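Phosphotriesterase family protein (Listeria monocytogenes serotype 4b str. H7858, PDB 3PNZ) probably hydrolyses phosphorylated sugar lactones, using a two-zinc site held in an amidohydrolase-type TIM barrel. Local coordinates at residues 50-55 / 83-88; 74-79 / 144-149; 193-198 / 222-227. One frame throughout, in Å; residues are numbered along the deposited sequence.

Contact 1. Residues 50-55 / 83-88; sequences LDVQDF and KETGIQ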
loop_
_atom_site.group_PDB
_atom_site.type_symbol
_atom_site.label_atom_id
_atom_site.label_comp_id
_atom_site.label_asym_id
_atom_site.label_seq_id
_atom_site.Cartn_x
_atom_site.Cartn_y
_atom_site.Cartn_z
ATOM N N LEU A 50 3.343 -10.518 16.615
ATOM C CA LEU A 50 3.648 -9.748 17.814
ATOM C C LEU A 50 3.630 -8.239 17.538
ATOM O O LEU A 50 3.150 -7.464 18.367
ATOM C CB LEU A 50 4.977 -10.190 18.419
ATOM C CG LEU A 50 4.946 -11.594 19.032
ATOM C CD1 LEU A 50 6.354 -12.105 19.330
ATOM C CD2 LEU A 50 4.093 -11.597 20.285
ATOM N N ASP A 51 4.136 -7.821 16.377
ATOM C CA ASP A 51 4.054 -6.406 16.005
ATOM C C ASP A 51 2.606 -5.963 15.752
ATOM O O ASP A 51 2.181 -4.900 16.202
ATOM C CB ASP A 51 4.915 -6.099 14.776
ATOM C CG ASP A 51 6.371 -5.805 15.136
ATOM O OD1 ASP A 51 6.800 -4.628 15.019
ATOM O OD2 ASP A 51 7.083 -6.751 15.533
ATOM N N VAL A 52 1.853 -6.773 15.021
ATOM C CA VAL A 52 0.452 -6.447 14.768
ATOM C C VAL A 52 -0.309 -6.339 16.097
ATOM O O VAL A 52 -1.160 -5.463 16.277
ATOM C CB VAL A 52 -0.208 -7.478 13.829
ATOM C CG1 VAL A 52 -1.703 -7.183 13.663
ATOM C CG2 VAL A 52 0.490 -7.475 12.480
ATOM N N GLN A 53 0.017 -7.217 17.041
ATOM C CA GLN A 53 -0.596 -7.147 18.366
ATOM C C GLN A 53 -0.237 -5.851 19.103
ATOM O O GLN A 53 -1.070 -5.287 19.807
ATOM C CB GLN A 53 -0.227 -8.373 19.208
ATOM C CG GLN A 53 -0.993 -8.483 20.524
ATOM C CD GLN A 53 -2.490 -8.683 20.313
ATOM O OE1 GLN A 53 -2.917 -9.657 19.690
ATOM N NE2 GLN A 53 -3.285 -7.757 20.820
ATOM N N ASP A 54 0.997 -5.368 18.943
ATOM C CA ASP A 54 1.366 -4.078 19.519
ATOM C C ASP A 54 0.459 -2.972 18.978
ATOM O O ASP A 54 0.007 -2.099 19.720
ATOM C CB ASP A 54 2.820 -3.729 19.203
ATOM C CG ASP A 54 3.814 -4.566 19.985
ATOM O OD1 ASP A 54 3.455 -5.072 21.072
ATOM O OD2 ASP A 54 4.964 -4.707 19.512
ATOM N N PHE A 55 0.229 -3.004 17.669
ATOM C CA PHE A 55 -0.646 -2.044 16.994
ATOM C C PHE A 55 -2.041 -2.124 17.606
ATOM O O PHE A 55 -2.619 -1.115 18.000
ATOM C CB PHE A 55 -0.674 -2.377 15.500
ATOM C CG PHE A 55 -1.574 -1.497 14.665
ATOM C CD1 PHE A 55 -1.301 -0.145 14.495
ATOM C CD2 PHE A 55 -2.653 -2.052 13.983
ATOM C CE1 PHE A 55 -2.119 0.653 13.692
ATOM C CE2 PHE A 55 -3.473 -1.269 13.182
ATOM C CZ PHE A 55 -3.204 0.089 13.033
ATOM N N LYS A 83 -7.188 -12.970 12.273
ATOM C CA LYS A 83 -8.077 -13.716 13.160
ATOM C C LYS A 83 -7.644 -13.640 14.625
ATOM O O LYS A 83 -8.460 -13.362 15.506
ATOM C CB LYS A 83 -8.171 -15.175 12.717
ATOM C CG LYS A 83 -8.971 -16.046 13.676
ATOM C CD LYS A 83 -9.751 -17.117 12.936
ATOM C CE LYS A 83 -8.837 -18.099 12.230
ATOM N NZ LYS A 83 -9.616 -19.272 11.727
ATOM N N GLU A 84 -6.362 -13.877 14.886
ATOM C CA GLU A 84 -5.858 -13.927 16.260
ATOM C C GLU A 84 -5.759 -12.565 16.952
ATOM O O GLU A 84 -5.972 -12.465 18.157
ATOM C CB GLU A 84 -4.515 -14.668 16.332
ATOM C CG GLU A 84 -4.580 -16.136 15.931
ATOM C CD GLU A 84 -3.289 -16.879 16.224
ATOM O OE1 GLU A 84 -2.658 -16.583 17.260
ATOM O OE2 GLU A 84 -2.907 -17.756 15.420
ATOM N N THR A 85 -5.445 -11.512 16.201
ATOM C CA THR A 85 -5.262 -10.198 16.805
ATOM C C THR A 85 -6.510 -9.330 16.768
ATOM O O THR A 85 -6.633 -8.379 17.539
ATOM C CB THR A 85 -4.160 -9.402 16.084
ATOM O OG1 THR A 85 -4.565 -9.164 14.730
ATOM C CG2 THR A 85 -2.844 -10.163 16.101
ATOM N N GLY A 86 -7.419 -9.633 15.848
ATOM C CA GLY A 86 -8.604 -8.818 15.661
ATOM C C GLY A 86 -8.392 -7.638 14.720
ATOM O O GLY A 86 -9.325 -6.873 14.456
ATOM N N ILE A 87 -7.170 -7.477 14.214
ATOM C CA ILE A 87 -6.876 -6.380 13.290
ATOM C C ILE A 87 -7.446 -6.690 11.916
ATOM O O ILE A 87 -7.232 -7.770 11.371
ATOM C CB ILE A 87 -5.351 -6.124 13.174
ATOM C CG1 ILE A 87 -4.784 -5.697 14.528
ATOM C CG2 ILE A 87 -5.046 -5.078 12.090
ATOM C CD1 ILE A 87 -5.408 -4.437 15.078
ATOM N N GLN A 88 -8.182 -5.735 11.362
ATOM C CA GLN A 88 -8.745 -5.880 10.023
ATOM C C GLN A 88 -7.654 -5.694 8.982
ATOM O O GLN A 88 -6.823 -4.790 9.106
ATOM C CB GLN A 88 -9.871 -4.865 9.828
ATOM C CG GLN A 88 -11.015 -5.101 10.817
ATOM C CD GLN A 88 -12.032 -3.977 10.882
ATOM O OE1 GLN A 88 -13.219 -4.223 11.118
ATOM N NE2 GLN A 88 -11.581 -2.745 10.699
HETATM O O HOH W 1 -6.167 -7.977 20.150
HETATM O O HOH W 2 -5.091 -11.242 20.650
#

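Contact 2. Residues 74-79 / 144-149; sequences RVLDVA and EGTPYK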
loop_
_atom_site.group_PDB
_atom_site.type_symbol
_atom_site.label_atom_id
_atom_site.label_comp_id
_atom_site.label_asym_id
_atom_site.label_seq_id
_atom_site.Cartn_x
_atom_site.Cartn_y
_atom_site.Cartn_z
ATOM N N ARG A 74 2.029 -14.339 1.623
ATOM C CA ARG A 74 1.697 -15.449 2.508
ATOM C C ARG A 74 0.301 -15.175 3.073
ATOM O O ARG A 74 0.134 -14.887 4.261
ATOM C CB ARG A 74 2.740 -15.566 3.624
ATOM C CG ARG A 74 4.118 -16.012 3.140
ATOM C CD ARG A 74 4.003 -17.335 2.404
ATOM N NE ARG A 74 5.288 -17.934 2.049
ATOM C CZ ARG A 74 5.919 -17.753 0.891
ATOM N NH1 ARG A 74 5.411 -16.960 -0.052
ATOM N NH2 ARG A 74 7.075 -18.364 0.677
ATOM N N VAL A 75 -0.699 -15.242 2.198
ATOM C CA VAL A 75 -2.054 -14.812 2.531
ATOM C C VAL A 75 -2.656 -15.575 3.710
ATOM O O VAL A 75 -3.310 -14.983 4.569
ATOM C CB VAL A 75 -2.988 -14.909 1.310
ATOM C CG1 VAL A 75 -4.408 -14.492 1.678
ATOM C CG2 VAL A 75 -2.455 -14.043 0.176
ATOM N N LEU A 76 -2.440 -16.886 3.763
ATOM C CA LEU A 76 -3.002 -17.664 4.864
ATOM C C LEU A 76 -2.422 -17.246 6.213
ATOM O O LEU A 76 -3.129 -17.227 7.217
ATOM C CB LEU A 76 -2.826 -19.171 4.631
ATOM C CG LEU A 76 -3.567 -19.718 3.407
ATOM C CD1 LEU A 76 -3.250 -21.192 3.192
ATOM C CD2 LEU A 76 -5.067 -19.495 3.551
ATOM N N ASP A 77 -1.135 -16.897 6.238
ATOM C CA ASP A 77 -0.503 -16.454 7.479
ATOM C C ASP A 77 -1.063 -15.104 7.914
ATOM O O ASP A 77 -1.323 -14.875 9.092
ATOM C CB ASP A 77 1.019 -16.348 7.309
ATOM C CG ASP A 77 1.697 -17.706 7.178
ATOM O OD1 ASP A 77 1.455 -18.581 8.037
ATOM O OD2 ASP A 77 2.483 -17.894 6.226
ATOM N N VAL A 78 -1.229 -14.201 6.956
ATOM C CA VAL A 78 -1.795 -12.891 7.260
ATOM C C VAL A 78 -3.242 -13.015 7.748
ATOM O O VAL A 78 -3.647 -12.350 8.697
ATOM C CB VAL A 78 -1.689 -11.942 6.045
ATOM C CG1 VAL A 78 -2.394 -10.622 6.322
ATOM C CG2 VAL A 78 -0.213 -11.703 5.702
ATOM N N ALA A 79 -4.016 -13.882 7.104
ATOM C CA ALA A 79 -5.388 -14.132 7.540
ATOM C C ALA A 79 -5.413 -14.664 8.970
ATOM O O ALA A 79 -6.238 -14.244 9.780
ATOM C CB ALA A 79 -6.090 -15.104 6.587
ATOM N N GLU A 144 -4.709 -15.775 -4.557
ATOM C CA GLU A 144 -3.840 -16.952 -4.643
ATOM C C GLU A 144 -4.473 -18.268 -4.200
ATOM O O GLU A 144 -3.867 -19.029 -3.445
ATOM C CB GLU A 144 -2.558 -16.710 -3.845
ATOM C CG GLU A 144 -1.846 -15.461 -4.296
ATOM C CD GLU A 144 -0.437 -15.341 -3.752
ATOM O OE1 GLU A 144 0.222 -14.342 -4.099
ATOM O OE2 GLU A 144 0.009 -16.228 -2.990
ATOM N N GLY A 145 -5.683 -18.535 -4.675
ATOM C CA GLY A 145 -6.355 -19.787 -4.366
ATOM C C GLY A 145 -7.009 -19.853 -2.995
ATOM O O GLY A 145 -7.554 -20.894 -2.617
ATOM N N THR A 146 -6.959 -18.756 -2.243
ATOM C CA THR A 146 -7.588 -18.704 -0.927
ATOM C C THR A 146 -8.926 -17.979 -1.034
ATOM O O THR A 146 -9.218 -17.361 -2.061
ATOM C CB THR A 146 -6.707 -17.951 0.094
ATOM O OG1 THR A 146 -6.838 -16.536 -0.120
ATOM C CG2 THR A 146 -5.233 -18.371 -0.034
ATOM N N PRO A 147 -9.741 -18.038 0.029
ATOM C CA PRO A 147 -11.015 -17.313 0.030
ATOM C C PRO A 147 -10.886 -15.867 0.499
ATOM O O PRO A 147 -11.906 -15.198 0.663
ATOM C CB PRO A 147 -11.862 -18.084 1.060
ATOM C CG PRO A 147 -10.993 -19.220 1.555
ATOM C CD PRO A 147 -9.588 -18.862 1.236
ATOM N N TYR A 148 -9.666 -15.389 0.719
ATOM C CA TYR A 148 -9.486 -14.039 1.234
ATOM C C TYR A 148 -9.299 -13.057 0.087
ATOM O O TYR A 148 -8.288 -13.092 -0.611
ATOM C CB TYR A 148 -8.313 -14.004 2.222
ATOM C CG TYR A 148 -8.483 -15.053 3.302
ATOM C CD1 TYR A 148 -9.428 -14.888 4.309
ATOM C CD2 TYR A 148 -7.729 -16.219 3.294
ATOM C CE1 TYR A 148 -9.608 -15.858 5.293
ATOM C CE2 TYR A 148 -7.900 -17.191 4.271
ATOM C CZ TYR A 148 -8.840 -17.003 5.266
ATOM O OH TYR A 148 -9.014 -17.966 6.242
ATOM N N LYS A 149 -10.291 -12.195 -0.111
ATOM C CA LYS A 149 -10.305 -11.296 -1.259
ATOM C C LYS A 149 -9.519 -10.020 -0.990
ATOM O O LYS A 149 -9.468 -9.542 0.134
ATOM C CB LYS A 149 -11.740 -10.919 -1.621
ATOM C CG LYS A 149 -12.689 -12.106 -1.761
ATOM C CD LYS A 149 -14.115 -11.628 -1.951
ATOM C CE LYS A 149 -15.107 -12.741 -1.693
ATOM N NZ LYS A 149 -16.481 -12.183 -1.582
HETATM O O HOH W 3 -0.281 -16.759 -0.271
#

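Contact 3. Residues 193-198 / 222-227; sequences MALEQI and PYYHKQ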
loop_
_atom_site.group_PDB
_atom_site.type_symbol
_atom_site.label_atom_id
_atom_site.label_comp_id
_atom_site.label_asym_id
_atom_site.label_seq_id
_atom_site.Cartn_x
_atom_site.Cartn_y
_atom_site.Cartn_z
ATOM N N MET A 193 7.278 9.910 -11.127
ATOM C CA MET A 193 6.374 9.502 -12.203
ATOM C C MET A 193 4.889 9.603 -11.857
ATOM O O MET A 193 4.049 9.112 -12.609
ATOM C CB MET A 193 6.708 8.099 -12.717
ATOM C CG MET A 193 8.164 7.946 -13.185
ATOM S SD MET A 193 8.697 9.233 -14.364
ATOM C CE MET A 193 7.845 8.709 -15.841
ATOM N N ALA A 194 4.555 10.262 -10.751
ATOM C CA ALA A 194 3.134 10.374 -10.396
ATOM C C ALA A 194 2.306 11.032 -11.497
ATOM O O ALA A 194 1.209 10.571 -11.814
ATOM C CB ALA A 194 2.952 11.110 -9.076
ATOM N N LEU A 195 2.817 12.111 -12.084
ATOM C CA LEU A 195 2.044 12.820 -13.095
ATOM C C LEU A 195 1.860 11.989 -14.360
ATOM O O LEU A 195 0.824 12.083 -15.026
ATOM C CB LEU A 195 2.677 14.171 -13.415
ATOM C CG LEU A 195 2.758 15.125 -12.222
ATOM C CD1 LEU A 195 3.536 16.380 -12.625
ATOM C CD2 LEU A 195 1.366 15.475 -11.703
ATOM N N GLU A 196 2.866 11.182 -14.692
ATOM C CA GLU A 196 2.760 10.299 -15.844
ATOM C C GLU A 196 1.812 9.121 -15.582
ATOM O O GLU A 196 1.081 8.701 -16.485
ATOM C CB GLU A 196 4.136 9.808 -16.295
ATOM C CG GLU A 196 5.003 10.929 -16.886
ATOM C CD GLU A 196 5.629 11.829 -15.833
ATOM O OE1 GLU A 196 5.558 11.509 -14.629
ATOM O OE2 GLU A 196 6.213 12.867 -16.212
ATOM N N GLN A 197 1.827 8.590 -14.359
ATOM C CA GLN A 197 0.847 7.582 -13.970
ATOM C C GLN A 197 -0.548 8.160 -14.162
ATOM O O GLN A 197 -1.432 7.516 -14.724
ATOM C CB GLN A 197 1.004 7.192 -12.506
ATOM C CG GLN A 197 2.258 6.385 -12.192
ATOM C CD GLN A 197 2.289 5.946 -10.744
ATOM O OE1 GLN A 197 1.457 6.364 -9.936
ATOM N NE2 GLN A 197 3.249 5.095 -10.407
ATOM N N ILE A 198 -0.729 9.385 -13.685
ATOM C CA ILE A 198 -2.024 10.056 -13.766
ATOM C C ILE A 198 -2.493 10.217 -15.214
ATOM O O ILE A 198 -3.670 10.032 -15.509
ATOM C CB ILE A 198 -2.004 11.396 -13.001
ATOM C CG1 ILE A 198 -2.060 11.120 -11.493
ATOM C CG2 ILE A 198 -3.127 12.319 -13.450
ATOM C CD1 ILE A 198 -1.529 12.250 -10.641
ATOM N N PRO A 222 7.399 20.637 -2.855
ATOM C CA PRO A 222 6.077 21.265 -2.671
ATOM C C PRO A 222 5.313 21.474 -3.976
ATOM O O PRO A 222 4.104 21.244 -4.025
ATOM C CB PRO A 222 6.412 22.631 -2.071
ATOM C CG PRO A 222 7.779 22.491 -1.510
ATOM C CD PRO A 222 8.491 21.484 -2.346
ATOM N N TYR A 223 6.007 21.928 -5.017
ATOM C CA TYR A 223 5.371 22.217 -6.297
ATOM C C TYR A 223 4.802 20.943 -6.913
ATOM O O TYR A 223 3.648 20.909 -7.349
ATOM C CB TYR A 223 6.380 22.865 -7.240
ATOM C CG TYR A 223 5.811 23.337 -8.554
ATOM C CD1 TYR A 223 5.508 24.680 -8.760
ATOM C CD2 TYR A 223 5.590 22.448 -9.597
ATOM C CE1 TYR A 223 4.996 25.119 -9.967
ATOM C CE2 TYR A 223 5.084 22.884 -10.813
ATOM C CZ TYR A 223 4.793 24.214 -10.991
ATOM O OH TYR A 223 4.293 24.629 -12.200
ATOM N N TYR A 224 5.624 19.898 -6.941
ATOM C CA TYR A 224 5.203 18.577 -7.404
ATOM C C TYR A 224 4.061 18.025 -6.554
ATOM O O TYR A 224 3.061 17.546 -7.089
ATOM C CB TYR A 224 6.414 17.642 -7.355
ATOM C CG TYR A 224 6.175 16.176 -7.662
ATOM C CD1 TYR A 224 5.718 15.765 -8.913
ATOM C CD2 TYR A 224 6.483 15.197 -6.720
ATOM C CE1 TYR A 224 5.545 14.404 -9.207
ATOM C CE2 TYR A 224 6.319 13.847 -7.004
ATOM C CZ TYR A 224 5.856 13.460 -8.243
ATOM O OH TYR A 224 5.726 12.108 -8.503
ATOM N N HIS A 225 4.194 18.092 -5.234
ATOM C CA HIS A 225 3.124 17.593 -4.365
ATOM C C HIS A 225 1.792 18.299 -4.642
ATOM O O HIS A 225 0.746 17.654 -4.699
ATOM C CB HIS A 225 3.508 17.743 -2.898
ATOM C CG HIS A 225 4.397 16.651 -2.402
ATOM N ND1 HIS A 225 4.897 16.625 -1.121
ATOM C CD2 HIS A 225 4.869 15.539 -3.014
ATOM C CE1 HIS A 225 5.630 15.539 -0.958
ATOM N NE2 HIS A 225 5.631 14.864 -2.094
ATOM N N LYS A 226 1.846 19.614 -4.837
ATOM C CA LYS A 226 0.635 20.382 -5.141
ATOM C C LYS A 226 0.050 20.016 -6.510
ATOM O O LYS A 226 -1.175 19.946 -6.672
ATOM C CB LYS A 226 0.913 21.885 -5.054
ATOM C CG LYS A 226 -0.295 22.756 -5.407
ATOM C CD LYS A 226 -0.134 24.174 -4.853
ATOM C CE LYS A 226 -1.400 24.994 -5.085
ATOM N NZ LYS A 226 -1.247 26.391 -4.590
ATOM N N GLN A 227 0.915 19.780 -7.499
ATOM C CA GLN A 227 0.450 19.299 -8.801
ATOM C C GLN A 227 -0.322 17.994 -8.647
ATOM O O GLN A 227 -1.383 17.807 -9.244
ATOM C CB GLN A 227 1.620 19.056 -9.754
ATOM C CG GLN A 227 2.271 20.285 -10.363
ATOM C CD GLN A 227 3.459 19.877 -11.227
ATOM O OE1 GLN A 227 4.428 19.302 -10.727
ATOM N NE2 GLN A 227 3.381 20.155 -12.524
#

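Contact 1. Residues 50-55 / 83-88
Val52 and Ile87 touch where outer helix 45-57 of the TIM barrel meets the C-terminal end of helix 75-85, just before strand 88-92. The apolar seam is built by one branch of each side chain. Val52 CG1 is swung away from its own backbone N (chi1 176°), which brings it over the end of the second helix and to within 3.5 Å of Ile87 CG1. One turn further along helix 45-57, the Phe55 ring receives the tip of the same isoleucine, CD2 of Phe55 lying 3.8 Å from Ile87 CD1. Ile63 of strand 62-65 touches both Phe55 and Ile87, joining this seam to the barrel wall.

Next to Val52 CG1 lies Thr85, whose side chain crosses that of Val52 at about a right angle. Thr85 OG1 accepts a nearly straight bond from Ile87 N (3.1 Å, N-H...O 166°), forming an ST turn that spans Gly86, and is bonded to Ile81 O. Gly86, with positive phi, is where the helix ends. The methyl CG2 of Thr85 faces Gln53 OE1 at 3.6 Å.

Gln53 runs past Thr85 in the opposite direction and reaches the helix end through water at both arms of its amide. One water accepts from NE2 of Gln53 and donates to Thr85 O. A second donates to Gln53 OE1 and to Glu84 O. No direct hydrogen bond joins the segments: apolar side chains, aliphatic and aromatic, meet on the inner side, while the two waters bond Thr85 O and Glu84 O and, together with Asp57, whose OD1 bonds Gln53 NE2, probably fix the amide's orientation.

Contact 2. Residues 74-79 / 144-149
Thr146 OG1 is held on its own loop by two hydrogen bonds and presses against Val75 of the facing helix. Thr146 OG1 accepts from Tyr148 N at 3.2 Å, an ST turn, and is also bonded to Leu143 O. Thr146 OG1 also touches Val75 CG1 at 3.6 Å. This loop, between helix 128-140 and strand 150-152 of the TIM barrel, here packs on the first turns of outer helix 75-85. The threonine places its two branches differently: with chi1 at 78°, OG1 is turned to the loop backbone and Val75, whereas the methyl CG2 slides alongside Leu76, 3.8 Å from CD2.

A water ties the helix start to the loop. It accepts from Val75 N, an amide of the first helical turn, and donates to Glu144 OE2 at 2.8 Å. The carboxylate is also salt-bridged to Lys106 and Arg73, and its negative charge near the helix N-terminus would probably be favourable.

Tyr148 lays its ring across helix residues about one turn apart. Leu76 CD2 comes to the ring edge in its plane, 3.7 Å from CE2 of Tyr148. Tyr8 meets the same ring edge-to-face. From above one face comes Ala79 CB, a CH-pi contact with the methyl carbon 3.6 Å from the Tyr148 ring centroid and just 12° off the normal.

Contact 3. Residues 193-198 / 222-227
A hydrogen bond from a helix start to a tyrosine hydroxyl, flanked by leucine packing, joins two outer helices of the barrel at its surface: Ala194 N donates to Tyr224 OH at 3.1 Å. The bond is bent (147° at the hydrogen). Helix segments 194-198 and 222-227 point almost the same way, at 17°, with their axes 11.2 Å apart at closest approach, and the tyrosine bridges the gap between the two helices.

Tyr224 manages this because its ring lies anti to its backbone N (chi1 174°), sending the hydroxyl across to the first turn of helix 194-203. There the oxygen has two backbone partners, the Ala194 amide and Gly191 O in the preceding loop, so it bonds both the helix start and the turn leading into it. The methyl carbon Ala194 CB lies 3.0 Å from Tyr224 OH, a short approach that accompanies the bond to the adjoining amide.

Leu195 slides past the tyrosine in the opposite direction, its CG 4.2 Å from CE1 of Tyr224. The leucine then crosses Gln227 at about a right angle, and CD1 of Leu195 meets the amide end at OE1, 3.6 Å away. Val228 touches both Ala194 and Leu195, completing the apolar side.

Gln197, on the same helix, bonds Ser186 and the backbone O of the zinc ligand His187, which may steady that residue. Nearly parallel helices following successive strands, 184-186 and 211-213, are the signature of repeated beta-alpha-beta crossovers in a TIM barrel.

Contacts 1 and 2 share helix 75-85 and use its two ends: residues 83-88 at the C-terminal end pack on the preceding helix, and residues 74-79 at the start receive a later loop. Both are partly buried, and in both a threonine-based ST turn and bridging water accompany aliphatic packing. They differ in their flat groups, contact 2 having a tyrosine ring under a methyl where contact 1 has a phenylalanine met obliquely. Contact 3 lies on the opposite side of the barrel's centre, about 35 Å from contact 1 between centres. It is a surface contact, and the only one of the three with a direct hydrogen bond between its segments.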